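Local coordinates for 3-oxoacyl-[acyl-carrier-protein] synthase 3 (PDB 2X3E), which probably catalyses the first condensation of fatty acid synthesis, joining an acetyl group from acetyl-CoA to two carbons from malonyl-ACP, at residues T40-A48 with T153-A161; I47-A57 with V137-T145. The protein carries 1 engineered substitution. All blocks are in the same frame, centred on the assembly; numbering follows the deposited sequence.

Contact 1 (40-48 with 153-161) and contact 2 (47-57 with 137-145) have centres about 12 Å apart. They share Ile-47 and Ala-48. Along the chain contact 2 is nested inside the loop closed by contact 1. Strand 44-46 leads into helix 53-68 on one side, and strand 133-140 leads to helix 151-156 on the other. Strands 133-140 and 160-169 are antiparallel neighbours in one mixed sheet, so both contacts reach the same sheet. Asp-159 and Ser-143 join them through a hydrogen bond. Together they tie the chain after helix 33-40 to the sheet ends near the predicted active-site residues.

Contact 1: T40-A48 with T153-A161; sequences TGVRQRHIA and TRALFGDGA
The backbone oxygen of Ala-155 is gripped by the guanidinium group of Arg-45. NH1 of Arg-45 lies 2.7 Å from O of Ala-155, and this bond is nearly straight (167°). A weak second bond comes from NE of Arg-45. The oxygen sits at the edge of the guanidinium, close to its plane. The Arg-45 chain bends at chi2 (-63°) and chi3 (-80°), which folds it back over the 154-157 backbone. NH2 of Arg-45 bonds to Leu-20 O and Asn-22 OD1, so NH1 and NH2 both have oxygen partners, which fixes the rotation of the group. CB of Val-42 packs 3.5 Å from O of Ala-155. CG of Arg-45 lies 3.5 Å from O of Phe-157, two residues on.

At the start of the segment, OG1 of Thr-40 accepts from N of Val-42 at 3.1 Å, an ST turn, and also bonds to Ile-36 O. Its methyl CG2 rests 4.1 Å from CB of Leu-156.

Farther along, N of Asp-159 donates to O of His-46 at 2.9 Å. A water accepts from His-46 N and donates to Asp-159 O. OD2 of Asp-159 then takes N of Ala-48 at 2.8 Å through its anti lone pair, and bonds to Ser-143 OG as well. Two groups thus grip this one oxygen of a buried carboxylate.

Gly-158 lets the chains come close, with its CA 3.8 Å from CB of Arg-45. Next to it, the side chain of Phe-157 points away from segment 40-48 and touches Asn-280, a predicted active-site residue. The contact thus fastens short strand 44-46 to the helix-to-strand loop that enters strand 160-169 of the thiolase-like fold, beside the predicted catalytic site.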
ATOM      1  N   THR A  40      18.711   5.268 -23.732  1.00 47.36           N
ATOM      2  CA  THR A  40      17.371   4.863 -23.300  1.00 44.50           C
ATOM      3  C   THR A  40      16.415   4.431 -24.415  1.00 43.03           C
ATOM      4  O   THR A  40      15.458   3.696 -24.150  1.00 41.72           O
ATOM      5  CB  THR A  40      16.674   5.989 -22.520  1.00 43.36           C
ATOM      6  OG1 THR A  40      16.461   7.113 -23.385  1.00 44.08           O
ATOM      7  CG2 THR A  40      17.516   6.412 -21.323  1.00 43.88           C
ATOM      8  N   GLY A  41      16.647   4.908 -25.638  1.00 42.51           N
ATOM      9  CA  GLY A  41      15.697   4.727 -26.740  1.00 41.06           C
ATOM     10  C   GLY A  41      14.411   5.530 -26.575  1.00 38.57           C
ATOM     11  O   GLY A  41      13.555   5.530 -27.464  1.00 38.12           O
ATOM     12  N   VAL A  42      14.275   6.223 -25.446  1.00 36.11           N
ATOM     13  CA  VAL A  42      13.107   7.044 -25.171  1.00 33.97           C
ATOM     14  C   VAL A  42      13.236   8.353 -25.947  1.00 34.43           C
ATOM     15  O   VAL A  42      14.245   9.049 -25.831  1.00 34.65           O
ATOM     16  CB  VAL A  42      12.988   7.360 -23.668  1.00 32.76           C
ATOM     17  CG1 VAL A  42      11.823   8.306 -23.408  1.00 31.49           C
ATOM     18  CG2 VAL A  42      12.828   6.076 -22.871  1.00 31.60           C
ATOM     19  N   ARG A  43      12.215   8.672 -26.738  1.00 33.76           N
ATOM     20  CA  ARG A  43      12.207   9.897 -27.533  1.00 34.84           C
ATOM     21  C   ARG A  43      11.317  10.982 -26.929  1.00 33.64           C
ATOM     22  O   ARG A  43      11.557  12.166 -27.145  1.00 34.31           O
ATOM     23  CB  ARG A  43      11.801   9.597 -28.975  1.00 35.72           C
ATOM     24  CG  ARG A  43      12.772   8.647 -29.677  1.00 38.31           C
ATOM     25  CD  ARG A  43      13.008   9.010 -31.143  1.00 41.74           C
ATOM     26  NE  ARG A  43      14.096   8.221 -31.723  1.00 44.94           N
ATOM     27  CZ  ARG A  43      14.602   8.389 -32.947  1.00 48.10           C
ATOM     28  NH1 ARG A  43      14.127   9.329 -33.763  1.00 49.14           N
ATOM     29  NH2 ARG A  43      15.595   7.607 -33.365  1.00 49.72           N
ATOM     30  N   GLN A  44      10.290  10.592 -26.179  1.00 31.93           N
ATOM     31  CA  GLN A  44       9.530  11.573 -25.414  1.00 31.04           C
ATOM     32  C   GLN A  44       8.942  11.017 -24.127  1.00 29.13           C
ATOM     33  O   GLN A  44       8.805   9.802 -23.944  1.00 28.12           O
ATOM     34  CB  GLN A  44       8.447  12.244 -26.273  1.00 31.64           C
ATOM     35  CG  GLN A  44       7.478  11.309 -26.972  1.00 31.80           C
ATOM     36  CD  GLN A  44       6.187  12.009 -27.399  1.00 32.50           C
ATOM     37  OE1 GLN A  44       6.212  13.024 -28.099  1.00 33.81           O
ATOM     38  NE2 GLN A  44       5.053  11.458 -26.983  1.00 31.61           N
ATOM     39  N   ARG A  45       8.610  11.933 -23.228  1.00 28.00           N
ATOM     40  CA  ARG A  45       8.035  11.576 -21.949  1.00 26.48           C
ATOM     41  C   ARG A  45       7.050  12.665 -21.516  1.00 25.41           C
ATOM     42  O   ARG A  45       7.284  13.858 -21.743  1.00 26.08           O
ATOM     43  CB  ARG A  45       9.122  11.262 -20.895  1.00 26.83           C
ATOM     44  CG  ARG A  45      10.181  12.334 -20.569  1.00 29.10           C
ATOM     45  CD  ARG A  45      11.111  12.730 -21.718  1.00 31.39           C
ATOM     46  NE  ARG A  45      12.239  11.841 -21.998  1.00 32.97           N
ATOM     47  CZ  ARG A  45      13.041  11.970 -23.055  1.00 34.55           C
ATOM     48  NH1 ARG A  45      14.046  11.127 -23.242  1.00 36.00           N
ATOM     49  NH2 ARG A  45      12.849  12.942 -23.945  1.00 36.33           N
ATOM     50  N   HIS A  46       5.924  12.233 -20.956  1.00 23.34           N
ATOM     51  CA  HIS A  46       4.865  13.146 -20.555  1.00 22.38           C
ATOM     52  C   HIS A  46       5.124  13.617 -19.127  1.00 21.93           C
ATOM     53  O   HIS A  46       5.535  12.828 -18.267  1.00 20.92           O
ATOM     54  CB  HIS A  46       3.496  12.476 -20.694  1.00 21.37           C
ATOM     55  CG  HIS A  46       3.115  12.198 -22.117  1.00 21.00           C
ATOM     56  ND1 HIS A  46       2.187  12.954 -22.799  1.00 20.46           N
ATOM     57  CD2 HIS A  46       3.550  11.257 -22.990  1.00 20.99           C
ATOM     58  CE1 HIS A  46       2.066  12.492 -24.032  1.00 20.99           C
ATOM     59  NE2 HIS A  46       2.884  11.465 -24.175  1.00 22.17           N
ATOM     60  N   ILE A  47       4.899  14.911 -18.895  1.00 22.10           N
ATOM     61  CA  ILE A  47       5.306  15.567 -17.654  1.00 22.19           C
ATOM     62  C   ILE A  47       4.077  16.136 -16.942  1.00 21.75           C
ATOM     63  O   ILE A  47       3.361  16.973 -17.491  1.00 21.79           O
ATOM     64  CB  ILE A  47       6.344  16.689 -17.940  1.00 23.51           C
ATOM     65  CG1 ILE A  47       7.585  16.115 -18.644  1.00 24.32           C
ATOM     66  CG2 ILE A  47       6.757  17.396 -16.660  1.00 23.76           C
ATOM     67  CD1 ILE A  47       8.375  15.111 -17.810  1.00 23.36           C
ATOM     68  N   ALA A  48       3.846  15.678 -15.714  1.00 21.06           N
ATOM     69  CA  ALA A  48       2.627  16.013 -14.975  1.00 21.25           C
ATOM     70  C   ALA A  48       2.508  17.501 -14.645  1.00 22.74           C
ATOM     71  O   ALA A  48       1.406  18.047 -14.642  1.00 22.92           O
ATOM     72  CB  ALA A  48       2.535  15.180 -13.705  1.00 19.92           C
ATOM     73  N   THR A 153      18.388   9.968 -15.579  1.00 24.40           N
ATOM     74  CA  THR A 153      17.031   9.690 -15.104  1.00 22.93           C
ATOM     75  C   THR A 153      15.982  10.526 -15.834  1.00 22.34           C
ATOM     76  O   THR A 153      14.900  10.030 -16.142  1.00 21.47           O
ATOM     77  CB  THR A 153      16.866   9.889 -13.575  1.00 22.57           C
ATOM     78  OG1 THR A 153      17.292  11.204 -13.203  1.00 22.96           O
ATOM     79  CG2 THR A 153      17.667   8.845 -12.806  1.00 22.77           C
ATOM     80  N   ARG A 154      16.292  11.789 -16.110  1.00 22.69           N
ATOM     81  CA  ARG A 154      15.362  12.646 -16.847  1.00 22.59           C
ATOM     82  C   ARG A 154      15.146  12.179 -18.292  1.00 22.75           C
ATOM     83  O   ARG A 154      14.071  12.381 -18.854  1.00 22.41           O
ATOM     84  CB  ARG A 154      15.816  14.103 -16.804  1.00 23.44           C
ATOM     85  CG  ARG A 154      15.710  14.700 -15.406  1.00 23.22           C
ATOM     86  CD  ARG A 154      15.881  16.192 -15.424  1.00 24.05           C
ATOM     87  NE  ARG A 154      14.806  16.832 -16.177  1.00 23.69           N
ATOM     88  CZ  ARG A 154      14.862  18.061 -16.682  1.00 24.34           C
ATOM     89  NH1 ARG A 154      15.944  18.817 -16.524  1.00 26.14           N
ATOM     90  NH2 ARG A 154      13.825  18.535 -17.360  1.00 24.24           N
ATOM     91  N   ALA A 155      16.159  11.541 -18.877  1.00 23.20           N
ATOM     92  CA  ALA A 155      16.026  10.951 -20.213  1.00 23.55           C
ATOM     93  C   ALA A 155      15.102   9.724 -20.220  1.00 22.52           C
ATOM     94  O   ALA A 155      14.480   9.426 -21.238  1.00 22.82           O
ATOM     95  CB  ALA A 155      17.399  10.581 -20.770  1.00 24.31           C
ATOM     96  N   LEU A 156      15.002   9.029 -19.089  1.00 21.87           N
ATOM     97  CA  LEU A 156      14.302   7.745 -19.021  1.00 21.07           C
ATOM     98  C   LEU A 156      12.857   7.865 -18.528  1.00 20.19           C
ATOM     99  O   LEU A 156      11.944   7.264 -19.106  1.00 19.37           O
ATOM    100  CB  LEU A 156      15.078   6.789 -18.102  1.00 21.00           C
ATOM    101  CG  LEU A 156      14.525   5.381 -17.860  1.00 20.51           C
ATOM    102  CD1 LEU A 156      14.386   4.629 -19.172  1.00 20.69           C
ATOM    103  CD2 LEU A 156      15.439   4.622 -16.895  1.00 20.91           C
ATOM    104  N   PHE A 157      12.651   8.634 -17.462  1.00 19.84           N
ATOM    105  CA  PHE A 157      11.391   8.589 -16.722  1.00 19.38           C
ATOM    106  C   PHE A 157      10.327   9.572 -17.208  1.00 19.29           C
ATOM    107  O   PHE A 157      10.612  10.725 -17.516  1.00 20.12           O
ATOM    108  CB  PHE A 157      11.631   8.772 -15.212  1.00 18.93           C
ATOM    109  CG  PHE A 157      12.255   7.575 -14.561  1.00 18.70           C
ATOM    110  CD1 PHE A 157      11.489   6.462 -14.260  1.00 17.98           C
ATOM    111  CD2 PHE A 157      13.610   7.549 -14.274  1.00 18.38           C
ATOM    112  CE1 PHE A 157      12.060   5.341 -13.680  1.00 18.11           C
ATOM    113  CE2 PHE A 157      14.185   6.437 -13.693  1.00 18.87           C
ATOM    114  CZ  PHE A 157      13.408   5.331 -13.391  1.00 18.09           C
ATOM    115  N   GLY A 158       9.095   9.083 -17.255  1.00 18.40           N
ATOM    116  CA  GLY A 158       7.928   9.907 -17.575  1.00 18.24           C
ATOM    117  C   GLY A 158       6.811   9.647 -16.588  1.00 17.35           C
ATOM    118  O   GLY A 158       6.946   8.797 -15.701  1.00 17.17           O
ATOM    119  N   ASP A 159       5.706  10.369 -16.759  1.00 17.13           N
ATOM    120  CA  ASP A 159       4.558  10.318 -15.855  1.00 16.65           C
ATOM    121  C   ASP A 159       3.327   9.762 -16.559  1.00 16.34           C
ATOM    122  O   ASP A 159       3.196   9.847 -17.783  1.00 16.65           O
ATOM    123  CB  ASP A 159       4.220  11.725 -15.344  1.00 17.45           C
ATOM    124  CG  ASP A 159       5.374  12.391 -14.620  1.00 17.73           C
ATOM    125  OD1 ASP A 159       6.267  11.680 -14.112  1.00 18.19           O
ATOM    126  OD2 ASP A 159       5.377  13.641 -14.542  1.00 19.36           O
ATOM    127  N   GLY A 160       2.398   9.225 -15.779  1.00 15.75           N
ATOM    128  CA  GLY A 160       1.158   8.717 -16.345  1.00 15.58           C
ATOM    129  C   GLY A 160       0.390   7.831 -15.401  1.00 14.89           C
ATOM    130  O   GLY A 160       0.848   7.538 -14.290  1.00 14.88           O
ATOM    131  N   ALA A 161      -0.786   7.411 -15.863  1.00 15.01           N
ATOM    132  CA  ALA A 161      -1.658   6.518 -15.120  1.00 14.57           C
ATOM    133  C   ALA A 161      -2.333   5.546 -16.080  1.00 14.81           C
ATOM    134  O   ALA A 161      -2.752   5.932 -17.173  1.00 14.59           O
ATOM    135  CB  ALA A 161      -2.710   7.315 -14.348  1.00 14.37           C
TER
HETATM  136  O   HOH W   1       5.051   9.682 -20.125  1.00  4.90           O

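Contact 2: I47-A57 with V137-T145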
ATOM      1  N   ILE A  47       4.899  14.911 -18.895  1.00 22.10           N
ATOM      2  CA  ILE A  47       5.306  15.567 -17.654  1.00 22.19           C
ATOM      3  C   ILE A  47       4.077  16.136 -16.942  1.00 21.75           C
ATOM      4  O   ILE A  47       3.361  16.973 -17.491  1.00 21.79           O
ATOM      5  CB  ILE A  47       6.344  16.689 -17.940  1.00 23.51           C
ATOM      6  CG1 ILE A  47       7.585  16.115 -18.644  1.00 24.32           C
ATOM      7  CG2 ILE A  47       6.757  17.396 -16.660  1.00 23.76           C
ATOM      8  CD1 ILE A  47       8.375  15.111 -17.810  1.00 23.36           C
ATOM      9  N   ALA A  48       3.846  15.678 -15.714  1.00 21.06           N
ATOM     10  CA  ALA A  48       2.627  16.013 -14.975  1.00 21.25           C
ATOM     11  C   ALA A  48       2.508  17.501 -14.645  1.00 22.74           C
ATOM     12  O   ALA A  48       1.406  18.047 -14.642  1.00 22.92           O
ATOM     13  CB  ALA A  48       2.535  15.180 -13.705  1.00 19.92           C
ATOM     14  N   GLY A  49       3.635  18.151 -14.364  1.00 24.57           N
ATOM     15  CA  GLY A  49       3.641  19.592 -14.086  1.00 26.20           C
ATOM     16  C   GLY A  49       2.900  19.907 -12.801  1.00 26.55           C
ATOM     17  O   GLY A  49       3.312  19.466 -11.728  1.00 27.04           O
ATOM     18  N   ASP A  50       1.797  20.652 -12.898  1.00 27.13           N
ATOM     19  CA  ASP A  50       1.000  20.968 -11.702  1.00 27.06           C
ATOM     20  C   ASP A  50       0.047  19.844 -11.287  1.00 25.48           C
ATOM     21  O   ASP A  50      -0.531  19.904 -10.199  1.00 25.34           O
ATOM     22  CB  ASP A  50       0.242  22.307 -11.842  1.00 28.41           C
ATOM     23  CG  ASP A  50      -0.772  22.325 -12.985  1.00 29.68           C
ATOM     24  OD1 ASP A  50      -1.107  21.260 -13.543  1.00 31.73           O
ATOM     25  OD2 ASP A  50      -1.244  23.435 -13.320  1.00 33.88           O
ATOM     26  N   LEU A  51      -0.105  18.824 -12.135  1.00 24.18           N
ATOM     27  CA  LEU A  51      -0.949  17.671 -11.822  1.00 22.63           C
ATOM     28  C   LEU A  51      -0.192  16.667 -10.958  1.00 21.53           C
ATOM     29  O   LEU A  51       1.012  16.476 -11.133  1.00 21.43           O
ATOM     30  CB  LEU A  51      -1.431  16.985 -13.108  1.00 22.49           C
ATOM     31  CG  LEU A  51      -2.281  17.840 -14.054  1.00 24.01           C
ATOM     32  CD1 LEU A  51      -2.744  17.006 -15.222  1.00 25.46           C
ATOM     33  CD2 LEU A  51      -3.482  18.442 -13.340  1.00 24.68           C
ATOM     34  N   GLY A  52      -0.899  16.049 -10.017  1.00 20.12           N
ATOM     35  CA  GLY A  52      -0.337  14.993  -9.176  1.00 19.21           C
ATOM     36  C   GLY A  52      -0.782  13.621  -9.645  1.00 17.74           C
ATOM     37  O   GLY A  52      -1.565  13.498 -10.596  1.00 17.36           O
ATOM     38  N   SER A  53      -0.288  12.584  -8.976  1.00 16.93           N
ATOM     39  CA  SER A  53      -0.708  11.215  -9.268  1.00 16.51           C
ATOM     40  C   SER A  53      -2.225  11.050  -9.149  1.00 16.07           C
ATOM     41  O   SER A  53      -2.841  10.357  -9.962  1.00 16.59           O
ATOM     42  CB  SER A  53       0.013  10.223  -8.349  1.00 16.09           C
ATOM     43  OG  SER A  53       1.398  10.162  -8.680  1.00 16.79           O
ATOM     44  N   GLY A  54      -2.825  11.684  -8.145  1.00 16.01           N
ATOM     45  CA  GLY A  54      -4.272  11.610  -7.940  1.00 15.94           C
ATOM     46  C   GLY A  54      -5.054  12.094  -9.153  1.00 16.14           C
ATOM     47  O   GLY A  54      -5.996  11.437  -9.593  1.00 15.63           O
ATOM     48  N   ASP A  55      -4.647  13.240  -9.692  1.00 17.00           N
ATOM     49  CA  ASP A  55      -5.262  13.811 -10.890  1.00 17.47           C
ATOM     50  C   ASP A  55      -5.184  12.849 -12.084  1.00 17.06           C
ATOM     51  O   ASP A  55      -6.169  12.660 -12.794  1.00 16.91           O
ATOM     52  CB  ASP A  55      -4.591  15.134 -11.271  1.00 18.60           C
ATOM     53  CG  ASP A  55      -4.754  16.222 -10.215  1.00 20.91           C
ATOM     54  OD1 ASP A  55      -5.890  16.446  -9.733  1.00 23.89           O
ATOM     55  OD2 ASP A  55      -3.740  16.875  -9.886  1.00 21.64           O
ATOM     56  N   LEU A  56      -4.012  12.250 -12.307  1.00 16.72           N
ATOM     57  CA  LEU A  56      -3.822  11.334 -13.434  1.00 16.25           C
ATOM     58  C   LEU A  56      -4.639  10.063 -13.231  1.00 15.53           C
ATOM     59  O   LEU A  56      -5.258   9.542 -14.170  1.00 15.21           O
ATOM     60  CB  LEU A  56      -2.346  10.959 -13.608  1.00 16.56           C
ATOM     61  CG  LEU A  56      -1.308  12.075 -13.781  1.00 17.12           C
ATOM     62  CD1 LEU A  56       0.031  11.473 -14.225  1.00 16.89           C
ATOM     63  CD2 LEU A  56      -1.766  13.142 -14.768  1.00 18.04           C
ATOM     64  N   ALA A  57      -4.634   9.569 -11.996  1.00 14.67           N
ATOM     65  CA  ALA A  57      -5.372   8.363 -11.650  1.00 14.39           C
ATOM     66  C   ALA A  57      -6.874   8.543 -11.865  1.00 14.64           C
ATOM     67  O   ALA A  57      -7.559   7.623 -12.312  1.00 14.59           O
ATOM     68  CB  ALA A  57      -5.076   7.966 -10.195  1.00 13.81           C
ATOM     69  N   VAL A 137      -5.406   1.168 -10.213  1.00 12.61           N
ATOM     70  CA  VAL A 137      -4.719   2.185 -11.002  1.00 12.85           C
ATOM     71  C   VAL A 137      -3.229   2.138 -10.711  1.00 13.02           C
ATOM     72  O   VAL A 137      -2.812   2.333  -9.568  1.00 13.37           O
ATOM     73  CB  VAL A 137      -5.218   3.611 -10.683  1.00 12.96           C
ATOM     74  CG1 VAL A 137      -4.562   4.633 -11.629  1.00 12.82           C
ATOM     75  CG2 VAL A 137      -6.742   3.694 -10.764  1.00 12.80           C
ATOM     76  N   GLY A 138      -2.444   1.840 -11.739  1.00 12.87           N
ATOM     77  CA  GLY A 138      -0.998   2.031 -11.696  1.00 13.40           C
ATOM     78  C   GLY A 138      -0.706   3.461 -12.103  1.00 13.58           C
ATOM     79  O   GLY A 138      -1.014   3.855 -13.218  1.00 14.34           O
ATOM     80  N   VAL A 139      -0.146   4.246 -11.186  1.00 13.64           N
ATOM     81  CA  VAL A 139       0.119   5.661 -11.438  1.00 13.72           C
ATOM     82  C   VAL A 139       1.403   6.097 -10.756  1.00 14.14           C
ATOM     83  O   VAL A 139       1.646   5.755  -9.600  1.00 14.13           O
ATOM     84  CB  VAL A 139      -1.047   6.561 -10.947  1.00 13.81           C
ATOM     85  CG1 VAL A 139      -1.374   6.309  -9.456  1.00 12.90           C
ATOM     86  CG2 VAL A 139      -0.740   8.037 -11.201  1.00 13.84           C
ATOM     87  N   ASP A 140       2.218   6.856 -11.474  1.00 14.57           N
ATOM     88  CA  ASP A 140       3.390   7.474 -10.886  1.00 14.69           C
ATOM     89  C   ASP A 140       3.733   8.773 -11.612  1.00 15.38           C
ATOM     90  O   ASP A 140       3.534   8.894 -12.827  1.00 15.60           O
ATOM     91  CB  ASP A 140       4.580   6.500 -10.891  1.00 14.80           C
ATOM     92  CG  ASP A 140       4.702   5.702  -9.591  1.00 14.40           C
ATOM     93  OD1 ASP A 140       4.691   6.317  -8.510  1.00 15.49           O
ATOM     94  OD2 ASP A 140       4.832   4.456  -9.647  1.00 12.72           O
ATOM     95  N   THR A 141       4.219   9.740 -10.842  1.00 15.48           N
ATOM     96  CA  THR A 141       4.674  11.025 -11.357  1.00 16.11           C
ATOM     97  C   THR A 141       6.133  11.241 -10.938  1.00 16.59           C
ATOM     98  O   THR A 141       6.480  12.225 -10.261  1.00 17.18           O
ATOM     99  CB  THR A 141       3.797  12.181 -10.848  1.00 16.39           C
ATOM    100  OG1 THR A 141       3.636  12.070  -9.428  1.00 15.17           O
ATOM    101  CG2 THR A 141       2.424  12.153 -11.525  1.00 15.95           C
ATOM    102  N   PHE A 142       6.983  10.311 -11.360  1.00 16.42           N
ATOM    103  CA  PHE A 142       8.406  10.345 -11.020  1.00 16.98           C
ATOM    104  C   PHE A 142       9.123  11.626 -11.424  1.00 17.88           C
ATOM    105  O   PHE A 142      10.106  11.987 -10.784  1.00 18.08           O
ATOM    106  CB  PHE A 142       9.147   9.137 -11.611  1.00 16.70           C
ATOM    107  CG  PHE A 142       9.357   8.018 -10.633  1.00 16.03           C
ATOM    108  CD1 PHE A 142       8.304   7.537  -9.873  1.00 15.21           C
ATOM    109  CD2 PHE A 142      10.614   7.441 -10.471  1.00 16.17           C
ATOM    110  CE1 PHE A 142       8.494   6.502  -8.971  1.00 16.08           C
ATOM    111  CE2 PHE A 142      10.808   6.408  -9.569  1.00 15.93           C
ATOM    112  CZ  PHE A 142       9.741   5.937  -8.818  1.00 15.88           C
ATOM    113  N   SER A 143       8.654  12.311 -12.464  1.00 18.76           N
ATOM    114  CA  SER A 143       9.297  13.570 -12.880  1.00 19.88           C
ATOM    115  C   SER A 143       9.389  14.577 -11.732  1.00 20.59           C
ATOM    116  O   SER A 143      10.338  15.355 -11.672  1.00 21.41           O
ATOM    117  CB  SER A 143       8.588  14.212 -14.077  1.00 20.18           C
ATOM    118  OG  SER A 143       7.390  14.861 -13.686  1.00 20.11           O
ATOM    119  N   HIS A 144       8.419  14.559 -10.816  1.00 20.51           N
ATOM    120  CA  HIS A 144       8.469  15.456  -9.652  1.00 21.22           C
ATOM    121  C   HIS A 144       9.651  15.147  -8.740  1.00 21.14           C
ATOM    122  O   HIS A 144      10.077  16.008  -7.977  1.00 21.76           O
ATOM    123  CB  HIS A 144       7.182  15.381  -8.823  1.00 21.04           C
ATOM    124  CG  HIS A 144       5.973  15.895  -9.535  1.00 22.69           C
ATOM    125  ND1 HIS A 144       4.741  15.285  -9.438  1.00 23.64           N
ATOM    126  CD2 HIS A 144       5.802  16.959 -10.354  1.00 24.05           C
ATOM    127  CE1 HIS A 144       3.864  15.951 -10.167  1.00 23.29           C
ATOM    128  NE2 HIS A 144       4.482  16.971 -10.735  1.00 25.13           N
ATOM    129  N   THR A 145      10.175  13.925  -8.835  1.00 20.43           N
ATOM    130  CA  THR A 145      11.180  13.407  -7.909  1.00 20.23           C
ATOM    131  C   THR A 145      12.592  13.348  -8.503  1.00 20.62           C
ATOM    132  O   THR A 145      13.529  12.916  -7.833  1.00 20.89           O
ATOM    133  CB  THR A 145      10.793  11.979  -7.441  1.00 19.37           C
ATOM    134  OG1 THR A 145      11.055  11.035  -8.490  1.00 19.13           O
ATOM    135  CG2 THR A 145       9.311  11.910  -7.065  1.00 18.70           C
TER
HETATM  136  O   HOH W   2       6.384  17.375 -13.398  1.00 20.25           O
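Ala-57 and Val-137 pack methyl to methyl at the tight end of the contact, with CB of Ala-57 3.7 Å from CG1 of Val-137. Here helix 53-57 lies over strand 137-140, its axis 7.8 Å away and running at 142° to it. Val-139 packs beside them, with CG1 against Ala-57. Its CG2, anti to the backbone N, reaches O and CB of Ser-53, the latter at 3.7 Å. CD1 of Leu-56 meets CG2 of Thr-141 at 3.7 Å. OG of Ser-53 bonds to Thr-82 O and lies 3.0 Å from OG1 of Thr-141.

The other end is more open and polar. The His-144 ring reaches the turn 48-51, where Gly-49 is exposed. NE2 of His-144 donates to O of Gly-49 at 2.9 Å, and CE1 comes 3.1 Å from O of Leu-51, which lies at the ring edge. A water there accepts from Gly-49 N and donates to Ser-143 OG. The Ser-143 hydroxyl also bonds to the Asp-159 carboxylate. CD1 of Ile-47 touches CB of Ser-143 at 3.8 Å.

The NE2 bond requires a proton on that nitrogen. The two nearby carbonyl oxygens would probably stabilise any positive charge on the ring.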